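Local atomic coordinates of pectate lyase (PDB entry 1GXM), a protein that cleaves pectate (polygalacturonate) by anti-beta-elimination and is represented here by the catalytic module of a longer family 10 polysaccharide lyase. Residues K205-S213 against F290-F298; G216-M227 against A238-F246. All blocks are in the same frame, centred on the assembly; numbering follows the deposited sequence.

How the interactions relate
Interaction 1 lies far from the centre of the chain, where a loop packs on a short antiparallel hairpin; interaction 2 is a buried pairing of two consecutive helices. The first segments, 205-213 and 216-227, follow one another almost directly, with strand 214-215 between them, so one run of chain passes from the partly buried contact into the buried one. The two contacts share no structural element, and their centres are about 22 Å apart. Neither pair of segments is hydrogen-bonded directly, yet chemistry follows place: interaction 1 mixes methyl packing with carbonyl contacts and bridging waters, whereas interaction 2 relies on aliphatic side chains, aromatic edges and a knob-into-hole fit.

Interaction 1 (K205-S213 against F290-F298); sequences KARAYELES and FSDRDGSKF
Gly295 presents its CA to the carbonyl oxygen of Ala208, 3.2 Å from CA to O with an angle of 144° at the hydrogen; no conventional hydrogen bond links the two segments directly despite their many polar groups, and this weak CA-H...O contact is the nearest approach to one. It joins two type I beta turns, Arg207 to Glu210 in a loop and Asp292 to Gly295 at the end of the antiparallel hairpin formed by strands 290-291 and 297-298. In the same turn-to-turn region, Ala208 CB rests 3.3 Å from Arg293 O, and Tyr209 CB lies against Asp292 O.

Leu211 supplies the apolar part. With CG anti to its carbonyl carbon (chi1 -54°), it brings CD1 to 3.6 Å from both Ser291 OG and Ser296 O, and also against Lys297 CB. Those two oxygens are themselves joined by a 2.6 Å bond from Ser291 OG to Ser296 O, made in the carbonyl plane, which ties the hairpin's arms together next to Leu211 CD1.

At the other end Tyr209 and Arg293 lie alongside, pointing alike, ring and guanidinium planes 83° apart, with Tyr209 CE2 3.8 Å from Arg293 NH1. Arg293 NE is salt-bridged to Glu307, and the cation-pi partner of the Tyr209 ring is Arg308, outside the two segments.

Water completes the junction. One molecule accepts from Lys205 NZ and donates to Gly295 O. Lys297 NZ, salt-bridged to Asp282, is joined to Glu212 O by two further waters, each of which donates to that oxygen at 2.8 Å.

Interaction 2 (G216-M227 against A238-F246); sequences GSESVGVLAFLM and AVRAGVAWF
Leu223 is a knob in a hole on helix 233-246 formed by Val239, Gly242, Val243 and Phe246, the central feature of an antiparallel alpha-alpha hairpin. The N-to-C directions of segments 219-226 and 238-246 make 151°, near antiparallel, with an axis separation of 9.8 Å at closest approach.

Aliphatic packing forms one group of contacts. Because Gly242 carries no side chain, Leu223 reaches the backbone itself: CD1 lies 3.7 Å from Gly242 C, while CD2 is 3.9 Å from Val239 CA. The two methyls of Val239 are turned to different partners. Its CG2 meets Leu226 CB at 3.6 Å as the two side chains pass antiparallel, and its CG1, set anti to the backbone N (chi1 173°), turns to Met227 CG and SD. Helix 318-329 extends this apolar layer through Phe325 and Val329 beside Met227.

The aromatic group is built round Phe246. Ser219 CB and Leu223 CD1 come in at the rim, close to the ring plane, and Val220 CG2 comes within 3.6 Å of Phe246 CZ, the two side chains roughly perpendicular. Trp245 CZ3 sits over the centre of one face of this ring, while Gly216 CA meets the indole edge at CH2.

The polar element is Gly216 O, lying in the plane of the Phe246 ring 3.3 Å from Phe246 CE1. Buried without a hydrogen-bonding partner, this oxygen may be partly compensated by the weakly positive ring edge. With no direct hydrogen bond between the segments, the pairing rests on the shape fit of apolar side chains.

Interaction 1 (K205-S213 against F290-F298)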
loop_
_atom_site.group_PDB
_atom_site.type_symbol
_atom_site.label_atom_id
_atom_site.label_comp_id
_atom_site.label_asym_id
_atom_site.label_seq_id
_atom_site.Cartn_x
_atom_site.Cartn_y
_atom_site.Cartn_z
ATOM N N LYS A 205 -15.718 -2.647 4.227
ATOM C CA LYS A 205 -15.897 -1.246 3.878
ATOM C C LYS A 205 -14.899 -0.397 4.667
ATOM O O LYS A 205 -14.320 -0.832 5.660
ATOM C CB LYS A 205 -17.293 -0.744 4.258
ATOM C CG LYS A 205 -18.472 -1.573 3.791
ATOM C CD LYS A 205 -19.813 -0.957 4.234
ATOM C CE LYS A 205 -21.012 -1.886 4.072
ATOM N NZ LYS A 205 -21.417 -2.072 2.666
ATOM N N ALA A 206 -14.717 0.836 4.212
ATOM C CA ALA A 206 -13.963 1.829 4.955
ATOM C C ALA A 206 -14.873 3.031 5.152
ATOM O O ALA A 206 -15.871 2.926 5.874
ATOM C CB ALA A 206 -12.635 2.159 4.304
ATOM N N ARG A 207 -14.576 4.138 4.482
ATOM C CA ARG A 207 -15.454 5.290 4.520
ATOM C C ARG A 207 -16.740 4.970 3.781
ATOM O O ARG A 207 -16.880 3.912 3.182
ATOM C CB ARG A 207 -14.741 6.523 3.990
ATOM C CG ARG A 207 -13.596 6.900 4.894
ATOM C CD ARG A 207 -12.718 7.991 4.396
ATOM N NE ARG A 207 -11.940 7.543 3.262
ATOM C CZ ARG A 207 -10.971 8.242 2.692
ATOM N NH1 ARG A 207 -10.655 9.437 3.170
ATOM N NH2 ARG A 207 -10.320 7.756 1.649
ATOM N N ALA A 208 -17.696 5.876 3.847
ATOM C CA ALA A 208 -19.033 5.565 3.353
ATOM C C ALA A 208 -19.037 5.121 1.899
ATOM O O ALA A 208 -19.816 4.262 1.511
ATOM C CB ALA A 208 -19.947 6.746 3.520
ATOM N N TYR A 209 -18.153 5.721 1.119
ATOM C CA TYR A 209 -18.127 5.529 -0.327
ATOM C C TYR A 209 -17.081 4.509 -0.730
ATOM O O TYR A 209 -16.773 4.382 -1.906
ATOM C CB TYR A 209 -17.883 6.889 -1.034
ATOM C CG TYR A 209 -16.822 7.699 -0.344
ATOM C CD1 TYR A 209 -15.470 7.517 -0.615
ATOM C CD2 TYR A 209 -17.173 8.632 0.643
ATOM C CE1 TYR A 209 -14.492 8.239 0.080
ATOM C CE2 TYR A 209 -16.206 9.331 1.329
ATOM C CZ TYR A 209 -14.874 9.125 1.057
ATOM O OH TYR A 209 -13.915 9.849 1.734
ATOM N N GLU A 210 -16.536 3.776 0.245
ATOM C CA GLU A 210 -15.503 2.769 0.034
ATOM C C GLU A 210 -16.051 1.411 0.434
ATOM O O GLU A 210 -15.993 1.027 1.576
ATOM C CB GLU A 210 -14.260 3.132 0.830
ATOM C CG GLU A 210 -13.631 4.391 0.267
ATOM C CD GLU A 210 -12.510 4.958 1.078
ATOM O OE1 GLU A 210 -12.489 4.808 2.311
ATOM O OE2 GLU A 210 -11.625 5.583 0.471
ATOM N N LEU A 211 -16.617 0.708 -0.528
ATOM C CA LEU A 211 -17.374 -0.491 -0.248
ATOM C C LEU A 211 -16.528 -1.726 -0.461
ATOM O O LEU A 211 -15.456 -1.692 -1.027
ATOM C CB LEU A 211 -18.607 -0.515 -1.133
ATOM C CG LEU A 211 -19.515 0.702 -1.078
ATOM C CD1 LEU A 211 -20.750 0.437 -1.898
ATOM C CD2 LEU A 211 -19.939 0.997 0.341
ATOM N N GLU A 212 -17.075 -2.847 -0.048
ATOM C CA GLU A 212 -16.459 -4.137 -0.292
ATOM C C GLU A 212 -16.369 -4.354 -1.789
ATOM O O GLU A 212 -17.335 -4.178 -2.509
ATOM C CB GLU A 212 -17.277 -5.274 0.328
ATOM C CG GLU A 212 -17.658 -5.062 1.800
ATOM C CD GLU A 212 -19.013 -4.370 1.990
ATOM O OE1 GLU A 212 -19.398 -3.458 1.208
ATOM O OE2 GLU A 212 -19.742 -4.730 2.942
ATOM N N SER A 213 -15.195 -4.768 -2.224
ATOM C CA SER A 213 -14.849 -4.707 -3.621
ATOM C C SER A 213 -13.483 -5.269 -3.851
ATOM O O SER A 213 -12.721 -5.466 -2.912
ATOM C CB SER A 213 -14.848 -3.264 -4.081
ATOM O OG SER A 213 -14.013 -2.488 -3.255
ATOM N N PHE A 290 -19.572 2.348 -8.477
ATOM C CA PHE A 290 -19.447 3.617 -7.803
ATOM C C PHE A 290 -20.241 3.619 -6.522
ATOM O O PHE A 290 -21.146 2.830 -6.327
ATOM C CB PHE A 290 -19.937 4.728 -8.726
ATOM C CG PHE A 290 -19.362 4.635 -10.099
ATOM C CD1 PHE A 290 -18.030 4.936 -10.314
ATOM C CD2 PHE A 290 -20.110 4.166 -11.146
ATOM C CE1 PHE A 290 -17.477 4.785 -11.580
ATOM C CE2 PHE A 290 -19.563 4.021 -12.409
ATOM C CZ PHE A 290 -18.249 4.330 -12.622
ATOM N N SER A 291 -19.902 4.567 -5.677
ATOM C CA SER A 291 -20.599 4.760 -4.420
ATOM C C SER A 291 -20.747 6.255 -4.158
ATOM O O SER A 291 -20.498 7.086 -5.034
ATOM C CB SER A 291 -19.900 3.988 -3.305
ATOM O OG SER A 291 -20.631 4.071 -2.102
ATOM N N ASP A 292 -21.177 6.602 -2.963
ATOM C CA ASP A 292 -21.437 7.984 -2.652
ATOM C C ASP A 292 -21.491 8.101 -1.150
ATOM O O ASP A 292 -21.307 7.120 -0.451
ATOM C CB ASP A 292 -22.761 8.389 -3.294
ATOM C CG ASP A 292 -22.821 9.843 -3.699
ATOM O OD1 ASP A 292 -22.117 10.685 -3.099
ATOM O OD2 ASP A 292 -23.608 10.187 -4.608
ATOM N N ARG A 293 -21.763 9.301 -0.654
ATOM C CA ARG A 293 -21.721 9.522 0.784
ATOM C C ARG A 293 -22.794 8.777 1.532
ATOM O O ARG A 293 -22.629 8.549 2.726
ATOM C CB ARG A 293 -21.752 11.011 1.087
ATOM C CG ARG A 293 -20.448 11.662 0.658
ATOM C CD ARG A 293 -20.125 12.899 1.398
ATOM N NE ARG A 293 -18.900 13.565 0.975
ATOM C CZ ARG A 293 -17.716 13.439 1.559
ATOM N NH1 ARG A 293 -17.527 12.626 2.599
ATOM N NH2 ARG A 293 -16.692 14.137 1.097
ATOM N N ASP A 294 -23.851 8.350 0.835
ATOM C CA ASP A 294 -24.891 7.530 1.453
ATOM C C ASP A 294 -24.536 6.050 1.516
ATOM O O ASP A 294 -25.313 5.262 2.006
ATOM C CB ASP A 294 -26.232 7.715 0.767
ATOM C CG ASP A 294 -26.239 7.272 -0.673
ATOM O OD1 ASP A 294 -25.175 6.958 -1.269
ATOM O OD2 ASP A 294 -27.312 7.199 -1.293
ATOM N N GLY A 295 -23.378 5.667 1.008
ATOM C CA GLY A 295 -22.960 4.292 1.000
ATOM C C GLY A 295 -23.663 3.432 -0.024
ATOM O O GLY A 295 -23.548 2.230 0.041
ATOM N N SER A 296 -24.376 4.038 -0.968
ATOM C CA SER A 296 -25.060 3.300 -2.021
ATOM C C SER A 296 -24.065 2.752 -3.028
ATOM O O SER A 296 -22.900 3.127 -3.043
ATOM C CB SER A 296 -26.065 4.200 -2.711
ATOM O OG SER A 296 -25.422 5.298 -3.331
ATOM N N LYS A 297 -24.538 1.870 -3.875
ATOM C CA LYS A 297 -23.709 1.219 -4.861
ATOM C C LYS A 297 -24.457 1.263 -6.176
ATOM O O LYS A 297 -25.625 0.902 -6.246
ATOM C CB LYS A 297 -23.406 -0.207 -4.409
ATOM C CG LYS A 297 -22.566 -1.004 -5.319
ATOM C CD LYS A 297 -22.218 -2.331 -4.666
ATOM C CE LYS A 297 -21.472 -3.244 -5.606
ATOM N NZ LYS A 297 -21.216 -4.533 -4.913
ATOM N N PHE A 298 -23.800 1.742 -7.220
ATOM C CA PHE A 298 -24.465 1.957 -8.484
ATOM C C PHE A 298 -23.445 1.937 -9.594
ATOM O O PHE A 298 -22.252 1.900 -9.354
ATOM C CB PHE A 298 -25.294 3.230 -8.428
ATOM C CG PHE A 298 -24.524 4.431 -8.009
ATOM C CD1 PHE A 298 -24.363 4.728 -6.681
ATOM C CD2 PHE A 298 -23.959 5.285 -8.944
ATOM C CE1 PHE A 298 -23.664 5.834 -6.308
ATOM C CE2 PHE A 298 -23.219 6.367 -8.552
ATOM C CZ PHE A 298 -23.085 6.645 -7.253
HETATM O O HOH W 1 -22.557 0.729 2.379
HETATM O O HOH W 2 -14.834 11.131 4.105
HETATM O O HOH W 3 -18.494 -6.050 -4.253
HETATM O O HOH W 4 -20.133 -3.835 -2.270
#

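Interaction 2 (G216-M227 against A238-F246)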
loop_
_atom_site.group_PDB
_atom_site.type_symbol
_atom_site.label_atom_id
_atom_site.label_comp_id
_atom_site.label_asym_id
_atom_site.label_seq_id
_atom_site.Cartn_x
_atom_site.Cartn_y
_atom_site.Cartn_z
ATOM N N GLY A 216 -8.956 -1.818 -7.684
ATOM C CA GLY A 216 -8.093 -1.600 -8.818
ATOM C C GLY A 216 -6.874 -0.786 -8.450
ATOM O O GLY A 216 -5.821 -0.958 -9.038
ATOM N N SER A 217 -7.017 0.115 -7.487
ATOM C CA SER A 217 -5.936 1.013 -7.098
ATOM C C SER A 217 -4.928 0.359 -6.176
ATOM O O SER A 217 -3.740 0.497 -6.369
ATOM C CB SER A 217 -6.517 2.244 -6.416
ATOM O OG SER A 217 -7.456 1.855 -5.435
ATOM N N GLU A 218 -5.389 -0.354 -5.167
ATOM C CA GLU A 218 -4.480 -0.835 -4.124
ATOM C C GLU A 218 -3.882 -2.181 -4.433
ATOM O O GLU A 218 -2.873 -2.551 -3.848
ATOM C CB GLU A 218 -5.165 -0.880 -2.750
ATOM C CG GLU A 218 -5.842 0.413 -2.349
ATOM C CD GLU A 218 -4.923 1.610 -2.255
ATOM O OE1 GLU A 218 -3.693 1.478 -2.328
ATOM O OE2 GLU A 218 -5.464 2.701 -2.066
ATOM N N SER A 219 -4.484 -2.921 -5.347
ATOM C CA SER A 219 -3.996 -4.258 -5.609
ATOM C C SER A 219 -2.657 -4.240 -6.331
ATOM O O SER A 219 -1.916 -5.189 -6.236
ATOM C CB SER A 219 -5.028 -5.056 -6.363
ATOM O OG SER A 219 -6.124 -5.327 -5.522
ATOM N N VAL A 220 -2.321 -3.138 -6.995
ATOM C CA VAL A 220 -1.026 -2.983 -7.659
ATOM C C VAL A 220 0.106 -3.116 -6.650
ATOM O O VAL A 220 1.032 -3.906 -6.817
ATOM C CB VAL A 220 -0.924 -1.614 -8.332
ATOM C CG1 VAL A 220 0.465 -1.384 -8.910
ATOM C CG2 VAL A 220 -2.004 -1.463 -9.396
ATOM N N GLY A 221 0.014 -2.358 -5.566
ATOM C CA GLY A 221 1.066 -2.356 -4.575
ATOM C C GLY A 221 1.182 -3.681 -3.866
ATOM O O GLY A 221 2.269 -4.079 -3.452
ATOM N N VAL A 222 0.061 -4.358 -3.675
ATOM C CA VAL A 222 0.099 -5.676 -3.034
ATOM C C VAL A 222 0.885 -6.633 -3.927
ATOM O O VAL A 222 1.751 -7.371 -3.478
ATOM C CB VAL A 222 -1.306 -6.222 -2.787
ATOM C CG1 VAL A 222 -1.215 -7.608 -2.172
ATOM C CG2 VAL A 222 -2.095 -5.317 -1.859
ATOM N N LEU A 223 0.573 -6.630 -5.214
ATOM C CA LEU A 223 1.324 -7.443 -6.165
ATOM C C LEU A 223 2.799 -7.074 -6.196
ATOM O O LEU A 223 3.667 -7.926 -6.226
ATOM C CB LEU A 223 0.711 -7.348 -7.552
ATOM C CG LEU A 223 -0.654 -8.002 -7.642
ATOM C CD1 LEU A 223 -1.365 -7.615 -8.939
ATOM C CD2 LEU A 223 -0.594 -9.514 -7.535
ATOM N N ALA A 224 3.080 -5.788 -6.174
ATOM C CA ALA A 224 4.454 -5.328 -6.191
ATOM C C ALA A 224 5.178 -5.856 -4.949
ATOM O O ALA A 224 6.301 -6.350 -5.040
ATOM C CB ALA A 224 4.492 -3.826 -6.240
ATOM N N PHE A 225 4.552 -5.765 -3.784
ATOM C CA PHE A 225 5.153 -6.342 -2.589
ATOM C C PHE A 225 5.391 -7.842 -2.745
ATOM O O PHE A 225 6.462 -8.340 -2.422
ATOM C CB PHE A 225 4.313 -6.112 -1.339
ATOM C CG PHE A 225 4.751 -6.983 -0.227
ATOM C CD1 PHE A 225 5.969 -6.774 0.384
ATOM C CD2 PHE A 225 4.012 -8.096 0.107
ATOM C CE1 PHE A 225 6.424 -7.664 1.347
ATOM C CE2 PHE A 225 4.467 -8.977 1.046
ATOM C CZ PHE A 225 5.664 -8.742 1.680
ATOM N N LEU A 226 4.396 -8.572 -3.210
ATOM C CA LEU A 226 4.570 -10.012 -3.388
ATOM C C LEU A 226 5.712 -10.331 -4.308
ATOM O O LEU A 226 6.406 -11.321 -4.097
ATOM C CB LEU A 226 3.300 -10.679 -3.881
ATOM C CG LEU A 226 2.179 -10.788 -2.863
ATOM C CD1 LEU A 226 0.966 -11.375 -3.593
ATOM C CD2 LEU A 226 2.533 -11.621 -1.645
ATOM N N MET A 227 5.928 -9.492 -5.307
ATOM C CA MET A 227 6.985 -9.679 -6.264
ATOM C C MET A 227 8.376 -9.404 -5.682
ATOM O O MET A 227 9.362 -9.724 -6.339
ATOM C CB MET A 227 6.714 -8.839 -7.507
ATOM C CG MET A 227 5.573 -9.402 -8.303
ATOM S SD MET A 227 5.001 -8.364 -9.625
ATOM C CE MET A 227 6.002 -8.902 -10.993
ATOM N N ALA A 238 -0.142 -16.690 -6.994
ATOM C CA ALA A 238 -0.902 -15.532 -6.516
ATOM C C ALA A 238 -0.624 -14.312 -7.371
ATOM O O ALA A 238 -1.521 -13.565 -7.727
ATOM C CB ALA A 238 -0.564 -15.223 -5.056
ATOM N N VAL A 239 0.643 -14.069 -7.654
ATOM C CA VAL A 239 1.033 -12.916 -8.417
ATOM C C VAL A 239 0.529 -13.050 -9.836
ATOM O O VAL A 239 -0.023 -12.124 -10.384
ATOM C CB VAL A 239 2.541 -12.700 -8.414
ATOM C CG1 VAL A 239 2.922 -11.567 -9.364
ATOM C CG2 VAL A 239 3.006 -12.393 -7.011
ATOM N N ARG A 240 0.744 -14.195 -10.447
ATOM C CA ARG A 240 0.280 -14.394 -11.814
ATOM C C ARG A 240 -1.220 -14.222 -11.890
ATOM O O ARG A 240 -1.728 -13.642 -12.848
ATOM C CB ARG A 240 0.665 -15.761 -12.342
ATOM C CG ARG A 240 2.109 -15.872 -12.679
ATOM C CD ARG A 240 2.450 -17.262 -13.186
ATOM N NE ARG A 240 3.828 -17.396 -13.620
ATOM C CZ ARG A 240 4.293 -17.024 -14.798
ATOM N NH1 ARG A 240 3.487 -16.470 -15.697
ATOM N NH2 ARG A 240 5.577 -17.205 -15.078
ATOM N N ALA A 241 -1.956 -14.677 -10.885
ATOM C CA ALA A 241 -3.406 -14.524 -10.912
ATOM C C ALA A 241 -3.784 -13.058 -10.783
ATOM O O ALA A 241 -4.676 -12.582 -11.463
ATOM C CB ALA A 241 -4.046 -15.298 -9.801
ATOM N N GLY A 242 -3.125 -12.321 -9.911
ATOM C CA GLY A 242 -3.447 -10.909 -9.757
ATOM C C GLY A 242 -3.118 -10.098 -11.001
ATOM O O GLY A 242 -3.866 -9.215 -11.429
ATOM N N VAL A 243 -1.986 -10.396 -11.602
ATOM C CA VAL A 243 -1.588 -9.719 -12.819
ATOM C C VAL A 243 -2.551 -10.075 -13.952
ATOM O O VAL A 243 -2.948 -9.217 -14.731
ATOM C CB VAL A 243 -0.148 -10.079 -13.209
ATOM C CG1 VAL A 243 0.158 -9.647 -14.635
ATOM C CG2 VAL A 243 0.823 -9.475 -12.205
ATOM N N ALA A 244 -2.954 -11.334 -14.026
ATOM C CA ALA A 244 -3.920 -11.762 -15.030
ATOM C C ALA A 244 -5.241 -11.014 -14.859
ATOM O O ALA A 244 -5.898 -10.666 -15.815
ATOM C CB ALA A 244 -4.140 -13.235 -14.969
ATOM N N TRP A 245 -5.640 -10.792 -13.614
ATOM C CA TRP A 245 -6.852 -10.042 -13.345
ATOM C C TRP A 245 -6.720 -8.632 -13.880
ATOM O O TRP A 245 -7.615 -8.145 -14.545
ATOM C CB TRP A 245 -7.169 -10.068 -11.851
ATOM C CG TRP A 245 -8.385 -9.308 -11.474
ATOM C CD1 TRP A 245 -9.659 -9.752 -11.461
ATOM C CD2 TRP A 245 -8.424 -7.944 -11.072
ATOM N NE1 TRP A 245 -10.507 -8.744 -11.077
ATOM C CE2 TRP A 245 -9.766 -7.625 -10.804
ATOM C CE3 TRP A 245 -7.448 -6.965 -10.876
ATOM C CZ2 TRP A 245 -10.161 -6.377 -10.370
ATOM C CZ3 TRP A 245 -7.844 -5.724 -10.445
ATOM C CH2 TRP A 245 -9.181 -5.441 -10.195
ATOM N N PHE A 246 -5.606 -7.985 -13.617
ATOM C CA PHE A 246 -5.408 -6.623 -14.094
ATOM C C PHE A 246 -5.415 -6.585 -15.610
ATOM O O PHE A 246 -5.898 -5.636 -16.223
ATOM C CB PHE A 246 -4.101 -6.049 -13.580
ATOM C CG PHE A 246 -4.253 -5.297 -12.303
ATOM C CD1 PHE A 246 -4.805 -4.037 -12.318
ATOM C CD2 PHE A 246 -3.880 -5.848 -11.090
ATOM C CE1 PHE A 246 -4.985 -3.336 -11.168
ATOM C CE2 PHE A 246 -4.040 -5.134 -9.938
ATOM C CZ PHE A 246 -4.601 -3.890 -9.965
#